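Local coordinates for Bd3459 (Bdellovibrio bacteriovorus, PDB 5CEC), which probably acts as a serine-type D-Ala-D-Ala carboxypeptidase or endopeptidase of the S13 family and is bound in this complex by the ankyrin-repeat immunity protein Bd3460, at residues A[39-44]-A[57-62]; A[91-96]-A[107-112]; A[140-145]-A[219-224]; A[378-383]-A[404-409]. The protein carries 1 engineered substitution. All coordinates share one frame; numbering follows the deposited sequence.

The four contacts fall into two neighbourhoods on opposite sides of the chain's centre. Contacts 1 and 4, with centres about 11 Å apart, share one antiparallel sheet in which strands 40-48 and 376-385 are neighbours; contacts 2 and 3, about 9 Å apart between centres, share a mixed sheet through adjacent strands 104-109 and 135-141. Contact 4 is the buried one and wholly apolar, whereas contact 1 lies at the surface and depends on a carboxylate. Contacts 2 and 3 are partly buried: the first pairs two strands through regular backbone bonds and a histidine-carboxylate bond, the second joins a turn to a loop with one backbone bond and one bond from a backbone N-H to a glutamate carboxylate.

Contact 1: A[39-44]-A[57-62]; sequences VYLNSM and QGDDNK
Polar pairing at the surface joins Ser43 and Met44 to Asp59, where strand 40-48 and the short strand 57-58 form a hairpin at one margin of an antiparallel sheet. Most of the bonds converge on one carboxylate. Ser43 OG donates to Asp59 OD1 at 2.8 Å, and Met44 N donates to Asp59 OD2 at 2.9 Å with a nearly straight N-H...O angle of 168°. Both donors come from the syn side, somewhat out of the carboxylate plane. OD1 also accepts from Asn61 N on its anti side, so three bonds hold the group and fix its rotation. With CG between the backbone N and carbonyl carbon (chi1 58°), the carboxylate can accept from Asn61 N of its own turn and from Ser43 OG. The backbone adds little: Asp59 N to Met44 O is a weak bond at 3.4 Å. Asn61 CB packs 3.4 Å from Asn42 O, an oxygen hydrogen-bonded by a water that donates weakly to Asn61 OD1 as well; Asn61 ND2 bonds to Asp64 OD2. On the other side, Asn42 and Ser43 both pair with Leu383. The geometry is that of an Asx turn within a type I beta turn, set against a classic beta bulge.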
loop_
_atom_site.group_PDB
_atom_site.type_symbol
_atom_site.label_atom_id
_atom_site.label_comp_id
_atom_site.label_asym_id
_atom_site.label_seq_id
_atom_site.Cartn_x
_atom_site.Cartn_y
_atom_site.Cartn_z
ATOM N N VAL A 39 12.126 -16.848 9.189
ATOM C CA VAL A 39 12.469 -15.877 8.174
ATOM C C VAL A 39 13.835 -16.199 7.594
ATOM O O VAL A 39 14.785 -16.395 8.346
ATOM C CB VAL A 39 12.447 -14.464 8.767
ATOM C CG1 VAL A 39 12.947 -13.423 7.786
ATOM C CG2 VAL A 39 11.029 -14.178 9.269
ATOM N N TYR A 40 13.906 -16.274 6.261
ATOM C CA TYR A 40 15.193 -16.302 5.559
ATOM C C TYR A 40 15.006 -15.783 4.166
ATOM O O TYR A 40 13.890 -15.683 3.682
ATOM C CB TYR A 40 15.860 -17.677 5.527
ATOM C CG TYR A 40 14.960 -18.793 5.156
ATOM C CD1 TYR A 40 14.608 -19.061 3.801
ATOM C CD2 TYR A 40 14.449 -19.608 6.138
ATOM C CE1 TYR A 40 13.750 -20.137 3.501
ATOM C CE2 TYR A 40 13.613 -20.642 5.831
ATOM C CZ TYR A 40 13.255 -20.903 4.536
ATOM O OH TYR A 40 12.392 -21.942 4.294
ATOM N N LEU A 41 16.118 -15.429 3.535
ATOM C CA LEU A 41 16.118 -14.918 2.183
ATOM C C LEU A 41 15.808 -16.017 1.174
ATOM O O LEU A 41 16.380 -17.089 1.224
ATOM C CB LEU A 41 17.470 -14.301 1.875
ATOM C CG LEU A 41 17.605 -13.626 0.514
ATOM C CD1 LEU A 41 16.687 -12.414 0.333
ATOM C CD2 LEU A 41 19.060 -13.234 0.315
ATOM N N ASN A 42 14.891 -15.734 0.249
ATOM C CA ASN A 42 14.735 -16.560 -0.954
ATOM C C ASN A 42 15.737 -16.083 -1.997
ATOM O O ASN A 42 16.581 -16.848 -2.436
ATOM C CB ASN A 42 13.309 -16.486 -1.496
ATOM C CG ASN A 42 12.336 -17.330 -0.715
ATOM O OD1 ASN A 42 12.727 -18.332 -0.119
ATOM N ND2 ASN A 42 11.048 -16.917 -0.698
ATOM N N SER A 43 15.651 -14.813 -2.386
ATOM C CA SER A 43 16.626 -14.228 -3.305
ATOM C C SER A 43 16.642 -12.721 -3.251
ATOM O O SER A 43 15.609 -12.107 -3.057
ATOM C CB SER A 43 16.343 -14.674 -4.751
ATOM O OG SER A 43 17.341 -14.263 -5.652
ATOM N N MET A 44 17.827 -12.143 -3.486
ATOM C CA MET A 44 17.986 -10.713 -3.725
ATOM C C MET A 44 18.831 -10.512 -4.945
ATOM O O MET A 44 19.848 -11.187 -5.154
ATOM C CB MET A 44 18.635 -10.002 -2.524
ATOM C CG MET A 44 18.844 -8.517 -2.729
ATOM S SD MET A 44 19.386 -7.692 -1.225
ATOM C CE MET A 44 19.430 -5.992 -1.777
ATOM N N GLN A 57 22.855 -8.760 -11.114
ATOM C CA GLN A 57 23.707 -9.228 -10.027
ATOM C C GLN A 57 22.811 -9.813 -8.940
ATOM O O GLN A 57 21.785 -9.245 -8.618
ATOM C CB GLN A 57 24.482 -8.047 -9.420
ATOM C CG GLN A 57 25.277 -7.225 -10.425
ATOM C CD GLN A 57 26.200 -8.085 -11.234
ATOM O OE1 GLN A 57 26.915 -8.920 -10.677
ATOM N NE2 GLN A 57 26.182 -7.909 -12.557
ATOM N N GLY A 58 23.225 -10.915 -8.335
ATOM C CA GLY A 58 22.510 -11.429 -7.178
ATOM C C GLY A 58 22.903 -12.852 -6.948
ATOM O O GLY A 58 23.796 -13.361 -7.620
ATOM N N ASP A 59 22.208 -13.483 -6.008
ATOM C CA ASP A 59 22.509 -14.852 -5.608
ATOM C C ASP A 59 22.086 -15.936 -6.623
ATOM O O ASP A 59 21.455 -15.648 -7.622
ATOM C CB ASP A 59 21.923 -15.130 -4.205
ATOM C CG ASP A 59 20.433 -14.914 -4.141
ATOM O OD1 ASP A 59 19.705 -15.580 -4.928
ATOM O OD2 ASP A 59 19.978 -14.084 -3.289
ATOM N N ASP A 60 22.438 -17.200 -6.335
ATOM C CA ASP A 60 22.103 -18.329 -7.240
ATOM C C ASP A 60 20.644 -18.662 -7.345
ATOM O O ASP A 60 20.277 -19.425 -8.248
ATOM C CB ASP A 60 22.836 -19.609 -6.859
ATOM C CG ASP A 60 24.283 -19.561 -7.168
ATOM O OD1 ASP A 60 24.797 -18.615 -7.824
ATOM O OD2 ASP A 60 24.911 -20.530 -6.737
ATOM N N ASN A 61 19.808 -18.073 -6.469
ATOM C CA ASN A 61 18.391 -18.297 -6.567
ATOM C C ASN A 61 17.698 -17.216 -7.326
ATOM O O ASN A 61 16.492 -17.229 -7.382
ATOM C CB ASN A 61 17.811 -18.512 -5.180
ATOM C CG ASN A 61 18.449 -19.684 -4.521
ATOM O OD1 ASN A 61 19.373 -19.516 -3.747
ATOM N ND2 ASN A 61 18.106 -20.881 -4.988
ATOM N N LYS A 62 18.458 -16.331 -8.002
ATOM C CA LYS A 62 17.826 -15.200 -8.717
ATOM C C LYS A 62 16.970 -15.614 -9.922
ATOM O O LYS A 62 16.182 -14.814 -10.428
ATOM C CB LYS A 62 18.862 -14.134 -9.110
ATOM C CG LYS A 62 19.896 -14.557 -10.147
ATOM C CD LYS A 62 20.946 -13.451 -10.296
ATOM C CE LYS A 62 22.152 -13.886 -11.083
ATOM N NZ LYS A 62 22.947 -14.908 -10.350
HETATM O O HOH W 1 19.428 -16.863 -1.624
#

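Contact 2: A[91-96]-A[107-112]; sequences KTKLHV and HIEGSR
His95 and Glu109 meet through their side chains above a regular antiparallel pairing. The imidazole NE2 donates to Glu109 OE1 at 2.7 Å, with an N-H...O angle of 159°; Glu109 OE1 accepts on its anti lone pair. Ring and carboxylate are nearly coplanar, their planes 13° apart. Glu109 gets there with CG anti to its N (chi1 173°) and an extended chain, while His95 keeps CG beside its own N. Lys93 runs alongside the glutamate, its CD 3.6 Å from Glu109 OE1. The His95 and His107 rings meet obliquely, CD2 to CD2 at 4.0 Å; His107 ND1 is bonded to Thr140, and Phe224 stacks on its ring. A sulfate ion, probably from the crystallisation liquor, lies about 3 Å from the His95 side chain (nearest atoms). On the Leu94/Ile108 face, Ile108 CG2 packs on Thr92 CG2 at 3.7 Å. Lys93 with Glu109 and His95 with His107 are hydrogen-bonded pairs, Leu94 with Ile108 the non-hydrogen-bonded pair between them: the register of an antiparallel beta hairpin.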
loop_
_atom_site.group_PDB
_atom_site.type_symbol
_atom_site.label_atom_id
_atom_site.label_comp_id
_atom_site.label_asym_id
_atom_site.label_seq_id
_atom_site.Cartn_x
_atom_site.Cartn_y
_atom_site.Cartn_z
ATOM N N LYS A 91 -12.598 7.169 -19.939
ATOM C CA LYS A 91 -13.582 8.189 -20.386
ATOM C C LYS A 91 -14.987 7.636 -20.200
ATOM O O LYS A 91 -15.554 7.019 -21.119
ATOM C CB LYS A 91 -13.293 8.586 -21.832
ATOM C CG LYS A 91 -11.903 9.151 -22.001
ATOM C CD LYS A 91 -11.567 9.367 -23.469
ATOM C CE LYS A 91 -10.067 9.405 -23.706
ATOM N NZ LYS A 91 -9.346 8.161 -23.259
ATOM N N THR A 92 -15.538 7.809 -18.996
ATOM C CA THR A 92 -16.912 7.371 -18.706
ATOM C C THR A 92 -17.842 8.379 -19.386
ATOM O O THR A 92 -17.644 9.591 -19.267
ATOM C CB THR A 92 -17.152 7.339 -17.188
ATOM O OG1 THR A 92 -16.201 6.453 -16.590
ATOM C CG2 THR A 92 -18.550 6.863 -16.852
ATOM N N LYS A 93 -18.814 7.875 -20.149
ATOM C CA LYS A 93 -19.728 8.733 -20.880
ATOM C C LYS A 93 -21.119 8.687 -20.267
ATOM O O LYS A 93 -21.609 7.638 -19.855
ATOM C CB LYS A 93 -19.750 8.318 -22.353
ATOM C CG LYS A 93 -18.424 8.565 -23.042
ATOM C CD LYS A 93 -18.445 8.071 -24.486
ATOM C CE LYS A 93 -17.288 8.678 -25.275
ATOM N NZ LYS A 93 -17.388 8.384 -26.728
ATOM N N LEU A 94 -21.725 9.850 -20.126
ATOM C CA LEU A 94 -23.090 9.961 -19.656
ATOM C C LEU A 94 -23.902 10.482 -20.837
ATOM O O LEU A 94 -23.619 11.543 -21.388
ATOM C CB LEU A 94 -23.165 10.928 -18.493
ATOM C CG LEU A 94 -22.950 10.338 -17.095
ATOM C CD1 LEU A 94 -21.540 9.865 -16.916
ATOM C CD2 LEU A 94 -23.323 11.396 -16.070
ATOM N N HIS A 95 -24.942 9.763 -21.176
ATOM C CA HIS A 95 -25.866 10.145 -22.231
ATOM C C HIS A 95 -27.081 10.743 -21.555
ATOM O O HIS A 95 -27.790 10.029 -20.868
ATOM C CB HIS A 95 -26.211 8.915 -23.057
ATOM C CG HIS A 95 -25.021 8.296 -23.709
ATOM N ND1 HIS A 95 -24.627 8.659 -24.975
ATOM C CD2 HIS A 95 -24.112 7.386 -23.276
ATOM C CE1 HIS A 95 -23.554 7.969 -25.316
ATOM N NE2 HIS A 95 -23.216 7.191 -24.303
ATOM N N VAL A 96 -27.248 12.058 -21.695
ATOM C CA VAL A 96 -28.176 12.841 -20.872
ATOM C C VAL A 96 -29.324 13.351 -21.717
ATOM O O VAL A 96 -29.079 14.077 -22.700
ATOM C CB VAL A 96 -27.460 14.036 -20.205
ATOM C CG1 VAL A 96 -28.417 14.804 -19.312
ATOM C CG2 VAL A 96 -26.237 13.554 -19.417
ATOM N N HIS A 107 -27.934 7.616 -19.163
ATOM C CA HIS A 107 -27.333 6.302 -19.360
ATOM C C HIS A 107 -25.825 6.414 -19.206
ATOM O O HIS A 107 -25.206 7.226 -19.888
ATOM C CB HIS A 107 -27.635 5.711 -20.735
ATOM C CG HIS A 107 -26.912 4.423 -21.013
ATOM N ND1 HIS A 107 -27.272 3.225 -20.433
ATOM C CD2 HIS A 107 -25.843 4.152 -21.798
ATOM C CE1 HIS A 107 -26.482 2.269 -20.889
ATOM N NE2 HIS A 107 -25.593 2.807 -21.694
ATOM N N ILE A 108 -25.234 5.622 -18.313
ATOM C CA ILE A 108 -23.779 5.567 -18.144
ATOM C C ILE A 108 -23.156 4.491 -19.047
ATOM O O ILE A 108 -23.424 3.297 -18.897
ATOM C CB ILE A 108 -23.373 5.316 -16.689
ATOM C CG1 ILE A 108 -23.935 6.411 -15.757
ATOM C CG2 ILE A 108 -21.861 5.264 -16.581
ATOM C CD1 ILE A 108 -23.737 6.131 -14.285
ATOM N N GLU A 109 -22.378 4.942 -20.018
ATOM C CA GLU A 109 -21.583 4.101 -20.871
ATOM C C GLU A 109 -20.220 4.010 -20.210
ATOM O O GLU A 109 -19.432 4.966 -20.223
ATOM C CB GLU A 109 -21.523 4.709 -22.287
ATOM C CG GLU A 109 -20.556 3.985 -23.221
ATOM C CD GLU A 109 -20.436 4.633 -24.593
ATOM O OE1 GLU A 109 -21.093 5.661 -24.843
ATOM O OE2 GLU A 109 -19.647 4.129 -25.425
ATOM N N GLY A 110 -19.959 2.872 -19.565
ATOM C CA GLY A 110 -18.763 2.765 -18.754
ATOM C C GLY A 110 -17.464 2.683 -19.535
ATOM O O GLY A 110 -17.451 2.381 -20.722
ATOM N N SER A 111 -16.378 2.961 -18.835
ATOM C CA SER A 111 -15.042 2.898 -19.361
ATOM C C SER A 111 -14.164 1.831 -18.683
ATOM O O SER A 111 -12.974 1.761 -18.965
ATOM C CB SER A 111 -14.348 4.255 -19.192
ATOM O OG SER A 111 -14.270 4.594 -17.824
ATOM N N ARG A 112 -14.727 1.088 -17.724
ATOM C CA ARG A 112 -13.964 0.180 -16.859
ATOM C C ARG A 112 -12.919 0.902 -16.014
ATOM O O ARG A 112 -11.945 0.327 -15.550
ATOM C CB ARG A 112 -13.339 -0.975 -17.643
ATOM C CG ARG A 112 -14.343 -1.717 -18.508
ATOM C CD ARG A 112 -13.822 -3.087 -18.951
ATOM N NE ARG A 112 -13.798 -4.034 -17.837
ATOM C CZ ARG A 112 -14.839 -4.722 -17.388
ATOM N NH1 ARG A 112 -16.043 -4.618 -17.975
ATOM N NH2 ARG A 112 -14.666 -5.527 -16.340
HETATM O O HOH W 2 -16.823 3.740 -16.056
#

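Contact 3: A[140-145]-A[219-224]; sequences TFDENF and VKKAEF
Val219, Lys221 and Glu143 bury the most surface where the turn following strand 135-141 meets the loop after strand 212-218. Val219 N donates to Phe141 O at 2.9 Å with an N-H...O angle of 165°, and its CG2 branch packs obliquely against Thr140 CB at 3.7 Å. Glu143 reaches over to the loop: a bend at chi2 (-89°) turns its carboxylate towards Lys221, whose backbone N donates to OE1 at 2.8 Å along the syn lone pair. The other oxygen, OE2, accepts from a water that takes the N-H of Ala222, so both carboxylate oxygens serve the start of the 3-10 segment 221-223. Lys221 extends beside Asp142, its CB 3.7 Å from Asp142 OD2, and CD passes Asn144; Lys221 NZ stays 6.2 Å from Asp142 OD2. Asp142 OD1 accepts from Asn144 N, above the carboxylate plane, and from Gly110 N, just after strand 104-109. The result is an Asx turn in a type I beta turn, bonded at the edge of a mixed sheet to a loop with a 3-10 turn.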
loop_
_atom_site.group_PDB
_atom_site.type_symbol
_atom_site.label_atom_id
_atom_site.label_comp_id
_atom_site.label_asym_id
_atom_site.label_seq_id
_atom_site.Cartn_x
_atom_site.Cartn_y
_atom_site.Cartn_z
ATOM N N THR A 140 -29.549 4.525 -16.068
ATOM C CA THR A 140 -29.151 3.202 -16.550
ATOM C C THR A 140 -27.656 3.161 -16.740
ATOM O O THR A 140 -27.005 4.187 -16.733
ATOM C CB THR A 140 -29.906 2.787 -17.835
ATOM O OG1 THR A 140 -29.526 3.623 -18.923
ATOM C CG2 THR A 140 -31.397 2.832 -17.619
ATOM N N PHE A 141 -27.107 1.956 -16.848
ATOM C CA PHE A 141 -25.664 1.762 -16.912
ATOM C C PHE A 141 -25.358 0.454 -17.621
ATOM O O PHE A 141 -26.172 -0.479 -17.585
ATOM C CB PHE A 141 -25.037 1.767 -15.514
ATOM C CG PHE A 141 -25.493 0.613 -14.651
ATOM C CD1 PHE A 141 -26.675 0.681 -13.929
ATOM C CD2 PHE A 141 -24.775 -0.569 -14.620
ATOM C CE1 PHE A 141 -27.117 -0.395 -13.198
ATOM C CE2 PHE A 141 -25.231 -1.636 -13.902
ATOM C CZ PHE A 141 -26.390 -1.551 -13.192
ATOM N N ASP A 142 -24.193 0.395 -18.266
ATOM C CA ASP A 142 -23.789 -0.810 -19.002
ATOM C C ASP A 142 -22.746 -1.621 -18.219
ATOM O O ASP A 142 -22.407 -1.341 -17.065
ATOM C CB ASP A 142 -23.340 -0.474 -20.442
ATOM C CG ASP A 142 -22.013 0.236 -20.530
ATOM O OD1 ASP A 142 -21.242 0.292 -19.542
ATOM O OD2 ASP A 142 -21.737 0.748 -21.646
ATOM N N GLU A 143 -22.292 -2.686 -18.861
ATOM C CA GLU A 143 -21.433 -3.671 -18.237
ATOM C C GLU A 143 -19.992 -3.221 -18.068
ATOM O O GLU A 143 -19.204 -3.900 -17.432
ATOM C CB GLU A 143 -21.494 -5.017 -18.978
ATOM C CG GLU A 143 -20.887 -5.020 -20.373
ATOM C CD GLU A 143 -21.835 -4.654 -21.497
ATOM O OE1 GLU A 143 -22.752 -3.804 -21.339
ATOM O OE2 GLU A 143 -21.616 -5.191 -22.592
ATOM N N ASN A 144 -19.668 -2.025 -18.558
ATOM C CA ASN A 144 -18.354 -1.479 -18.339
ATOM C C ASN A 144 -18.323 -0.435 -17.249
ATOM O O ASN A 144 -17.269 0.115 -16.984
ATOM C CB ASN A 144 -17.798 -0.928 -19.646
ATOM C CG ASN A 144 -17.564 -2.017 -20.652
ATOM O OD1 ASN A 144 -16.997 -3.054 -20.316
ATOM N ND2 ASN A 144 -17.965 -1.772 -21.889
ATOM N N PHE A 145 -19.483 -0.173 -16.630
ATOM C CA PHE A 145 -19.535 0.759 -15.509
ATOM C C PHE A 145 -19.254 -0.017 -14.235
ATOM O O PHE A 145 -20.134 -0.677 -13.682
ATOM C CB PHE A 145 -20.877 1.479 -15.423
ATOM C CG PHE A 145 -20.968 2.428 -14.250
ATOM C CD1 PHE A 145 -19.990 3.396 -14.049
ATOM C CD2 PHE A 145 -21.990 2.291 -13.299
ATOM C CE1 PHE A 145 -20.067 4.256 -12.953
ATOM C CE2 PHE A 145 -22.068 3.146 -12.215
ATOM C CZ PHE A 145 -21.106 4.118 -12.026
ATOM N N VAL A 219 -28.598 -1.636 -18.575
ATOM C CA VAL A 219 -28.801 -1.712 -20.031
ATOM C C VAL A 219 -27.463 -2.035 -20.682
ATOM O O VAL A 219 -26.541 -1.222 -20.628
ATOM C CB VAL A 219 -29.370 -0.398 -20.625
ATOM C CG1 VAL A 219 -29.498 -0.510 -22.141
ATOM C CG2 VAL A 219 -30.722 -0.069 -20.001
ATOM N N LYS A 220 -27.367 -3.219 -21.287
ATOM C CA LYS A 220 -26.142 -3.694 -21.942
ATOM C C LYS A 220 -25.714 -2.776 -23.074
ATOM O O LYS A 220 -26.559 -2.230 -23.800
ATOM C CB LYS A 220 -26.346 -5.094 -22.532
ATOM C CG LYS A 220 -26.549 -6.194 -21.520
ATOM C CD LYS A 220 -26.889 -7.496 -22.243
ATOM C CE LYS A 220 -27.173 -8.642 -21.276
ATOM N NZ LYS A 220 -28.259 -9.516 -21.803
ATOM N N LYS A 221 -24.404 -2.634 -23.246
ATOM C CA LYS A 221 -23.855 -1.720 -24.257
ATOM C C LYS A 221 -24.456 -1.956 -25.650
ATOM O O LYS A 221 -24.876 -1.006 -26.309
ATOM C CB LYS A 221 -22.324 -1.814 -24.308
ATOM C CG LYS A 221 -21.686 -0.862 -25.307
ATOM C CD LYS A 221 -20.184 -1.038 -25.360
ATOM C CE LYS A 221 -19.638 -0.308 -26.583
ATOM N NZ LYS A 221 -18.159 -0.230 -26.594
ATOM N N ALA A 222 -24.501 -3.221 -26.071
ATOM C CA ALA A 222 -24.991 -3.600 -27.414
ATOM C C ALA A 222 -26.462 -3.293 -27.605
ATOM O O ALA A 222 -26.915 -3.171 -28.746
ATOM C CB ALA A 222 -24.729 -5.081 -27.701
ATOM N N GLU A 223 -27.204 -3.216 -26.500
ATOM C CA GLU A 223 -28.633 -2.914 -26.517
ATOM C C GLU A 223 -28.997 -1.457 -26.262
ATOM O O GLU A 223 -30.179 -1.103 -26.318
ATOM C CB GLU A 223 -29.351 -3.767 -25.481
ATOM C CG GLU A 223 -29.280 -5.249 -25.805
ATOM C CD GLU A 223 -29.994 -6.116 -24.792
ATOM O OE1 GLU A 223 -30.635 -5.578 -23.858
ATOM O OE2 GLU A 223 -29.909 -7.348 -24.943
ATOM N N PHE A 224 -28.005 -0.611 -26.018
ATOM C CA PHE A 224 -28.299 0.773 -25.672
ATOM C C PHE A 224 -28.593 1.565 -26.929
ATOM O O PHE A 224 -27.824 1.519 -27.892
ATOM C CB PHE A 224 -27.145 1.420 -24.927
ATOM C CG PHE A 224 -27.299 2.906 -24.768
ATOM C CD1 PHE A 224 -28.363 3.428 -24.055
ATOM C CD2 PHE A 224 -26.411 3.779 -25.382
ATOM C CE1 PHE A 224 -28.521 4.807 -23.925
ATOM C CE2 PHE A 224 -26.559 5.149 -25.254
ATOM C CZ PHE A 224 -27.616 5.659 -24.525
HETATM O O HOH W 3 -23.075 -5.410 -24.892
#

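Contact 4: A[378-383]-A[404-409]; sequences IYFAVL and NKVSQL
Phe380 and Val406 form the tight part of a strand-on-helix packing in which helix 394-411 lies over strand 376-385. Val406 CG2 comes within 3.7 Å of Phe380 CE1, and its CG1 branch sits over one ring face, 4.2 Å above the plane and offset toward the rim. The two side chains cross at about a right angle. The ring is placed for this by a chi1 of 74°, which sets CG between the backbone N and the carbonyl carbon. One helical turn on, Leu409 CD2 packs on Phe380 CB at 3.9 Å, while Val382 CG2 touches the same Val406 CG2 at 4.0 Å. Leu367 and Val371 of strand 364-373 also pack on Phe380.

Contacts thin out at both ends. Ile378 CG2 stands 4.3 Å from Leu409 CD2, and on the partly exposed flank Val382 CG1 meets the aliphatic CD of Lys405 at 4.2 Å, before the lysine chain leads its ammonium away from the strand. The outward side of the helix, with Asn404, Ser407 and Gln408, is met by Tyr174 of the Bd3460 chain, and Gln408 NE2 is hydrogen-bonded to Ala207 O of that chain.

The short segment axes approach to 9.8 Å and their N-to-C directions are 154° apart, roughly antiparallel. With no hydrogen bond between strand and helix, apolar packing alone holds the contact, and the polar bond to Bd3460 comes from Gln408 on the helix's other side.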
loop_
_atom_site.group_PDB
_atom_site.type_symbol
_atom_site.label_atom_id
_atom_site.label_comp_id
_atom_site.label_asym_id
_atom_site.label_seq_id
_atom_site.Cartn_x
_atom_site.Cartn_y
_atom_site.Cartn_z
ATOM N N ILE A 378 19.846 2.464 -8.968
ATOM C CA ILE A 378 20.039 1.017 -8.952
ATOM C C ILE A 378 18.694 0.336 -8.734
ATOM O O ILE A 378 17.980 0.639 -7.765
ATOM C CB ILE A 378 21.018 0.579 -7.866
ATOM C CG1 ILE A 378 22.336 1.344 -7.948
ATOM C CG2 ILE A 378 21.265 -0.930 -7.927
ATOM C CD1 ILE A 378 23.225 1.096 -6.787
ATOM N N TYR A 379 18.334 -0.615 -9.606
ATOM C CA TYR A 379 17.137 -1.439 -9.388
ATOM C C TYR A 379 17.434 -2.572 -8.417
ATOM O O TYR A 379 18.543 -3.122 -8.400
ATOM C CB TYR A 379 16.667 -2.084 -10.711
ATOM C CG TYR A 379 16.426 -1.098 -11.826
ATOM C CD1 TYR A 379 15.545 -0.035 -11.656
ATOM C CD2 TYR A 379 17.074 -1.211 -13.059
ATOM C CE1 TYR A 379 15.318 0.878 -12.660
ATOM C CE2 TYR A 379 16.844 -0.305 -14.070
ATOM C CZ TYR A 379 15.987 0.754 -13.870
ATOM O OH TYR A 379 15.779 1.676 -14.871
ATOM N N PHE A 380 16.456 -2.923 -7.591
ATOM C CA PHE A 380 16.626 -4.037 -6.677
ATOM C C PHE A 380 15.329 -4.793 -6.492
ATOM O O PHE A 380 14.245 -4.256 -6.717
ATOM C CB PHE A 380 17.118 -3.521 -5.300
ATOM C CG PHE A 380 16.055 -2.822 -4.501
ATOM C CD1 PHE A 380 15.213 -3.548 -3.683
ATOM C CD2 PHE A 380 15.838 -1.449 -4.632
ATOM C CE1 PHE A 380 14.195 -2.916 -2.990
ATOM C CE2 PHE A 380 14.817 -0.834 -3.962
ATOM C CZ PHE A 380 14.008 -1.565 -3.141
ATOM N N ALA A 381 15.469 -6.029 -6.043
ATOM C CA ALA A 381 14.336 -6.822 -5.559
ATOM C C ALA A 381 14.805 -7.746 -4.465
ATOM O O ALA A 381 15.885 -8.352 -4.569
ATOM C CB ALA A 381 13.642 -7.582 -6.657
ATOM N N VAL A 382 14.011 -7.809 -3.395
ATOM C CA VAL A 382 14.304 -8.690 -2.253
ATOM C C VAL A 382 13.091 -9.561 -1.990
ATOM O O VAL A 382 11.995 -9.035 -1.760
ATOM C CB VAL A 382 14.631 -7.901 -0.955
ATOM C CG1 VAL A 382 15.143 -8.837 0.126
ATOM C CG2 VAL A 382 15.621 -6.779 -1.211
ATOM N N LEU A 383 13.305 -10.880 -2.056
ATOM C CA LEU A 383 12.239 -11.857 -1.890
ATOM C C LEU A 383 12.576 -12.658 -0.643
ATOM O O LEU A 383 13.523 -13.435 -0.655
ATOM C CB LEU A 383 12.105 -12.758 -3.111
ATOM C CG LEU A 383 11.967 -12.033 -4.452
ATOM C CD1 LEU A 383 11.916 -13.050 -5.583
ATOM C CD2 LEU A 383 10.766 -11.135 -4.503
ATOM N N ASN A 404 17.291 -3.455 5.993
ATOM C CA ASN A 404 18.743 -3.479 6.228
ATOM C C ASN A 404 19.501 -3.920 5.003
ATOM O O ASN A 404 20.567 -3.367 4.733
ATOM C CB ASN A 404 19.088 -4.314 7.465
ATOM C CG ASN A 404 18.571 -3.683 8.783
ATOM O OD1 ASN A 404 18.145 -2.535 8.820
ATOM N ND2 ASN A 404 18.647 -4.414 9.840
ATOM N N LYS A 405 18.963 -4.880 4.256
ATOM C CA LYS A 405 19.643 -5.320 3.010
ATOM C C LYS A 405 19.650 -4.202 1.953
ATOM O O LYS A 405 20.659 -3.972 1.251
ATOM C CB LYS A 405 18.970 -6.575 2.439
ATOM C CG LYS A 405 19.247 -7.844 3.241
ATOM C CD LYS A 405 18.444 -9.007 2.717
ATOM C CE LYS A 405 18.541 -10.232 3.580
ATOM N NZ LYS A 405 19.950 -10.736 3.622
ATOM N N VAL A 406 18.530 -3.493 1.825
ATOM C CA VAL A 406 18.492 -2.377 0.874
ATOM C C VAL A 406 19.416 -1.249 1.349
ATOM O O VAL A 406 20.128 -0.635 0.540
ATOM C CB VAL A 406 17.051 -1.889 0.640
ATOM C CG1 VAL A 406 17.031 -0.677 -0.291
ATOM C CG2 VAL A 406 16.236 -3.042 0.082
ATOM N N SER A 407 19.457 -1.005 2.656
ATOM C CA SER A 407 20.334 0.035 3.195
ATOM C C SER A 407 21.798 -0.311 2.920
ATOM O O SER A 407 22.609 0.560 2.563
ATOM C CB SER A 407 20.093 0.211 4.686
ATOM O OG SER A 407 18.775 0.633 4.918
ATOM N N GLN A 408 22.144 -1.588 3.058
ATOM C CA GLN A 408 23.512 -2.057 2.778
ATOM C C GLN A 408 23.856 -1.793 1.316
ATOM O O GLN A 408 24.974 -1.334 1.015
ATOM C CB GLN A 408 23.647 -3.548 3.112
ATOM C CG GLN A 408 25.058 -4.112 2.991
ATOM C CD GLN A 408 26.050 -3.434 3.933
ATOM O OE1 GLN A 408 25.753 -3.151 5.089
ATOM N NE2 GLN A 408 27.233 -3.165 3.431
ATOM N N LEU A 409 22.917 -2.097 0.412
ATOM C CA LEU A 409 23.127 -1.823 -1.009
ATOM C C LEU A 409 23.416 -0.344 -1.281
ATOM O O LEU A 409 24.320 0.014 -2.063
ATOM C CB LEU A 409 21.931 -2.332 -1.839
ATOM C CG LEU A 409 21.971 -2.050 -3.340
ATOM C CD1 LEU A 409 23.140 -2.766 -4.018
ATOM C CD2 LEU A 409 20.662 -2.471 -3.980
#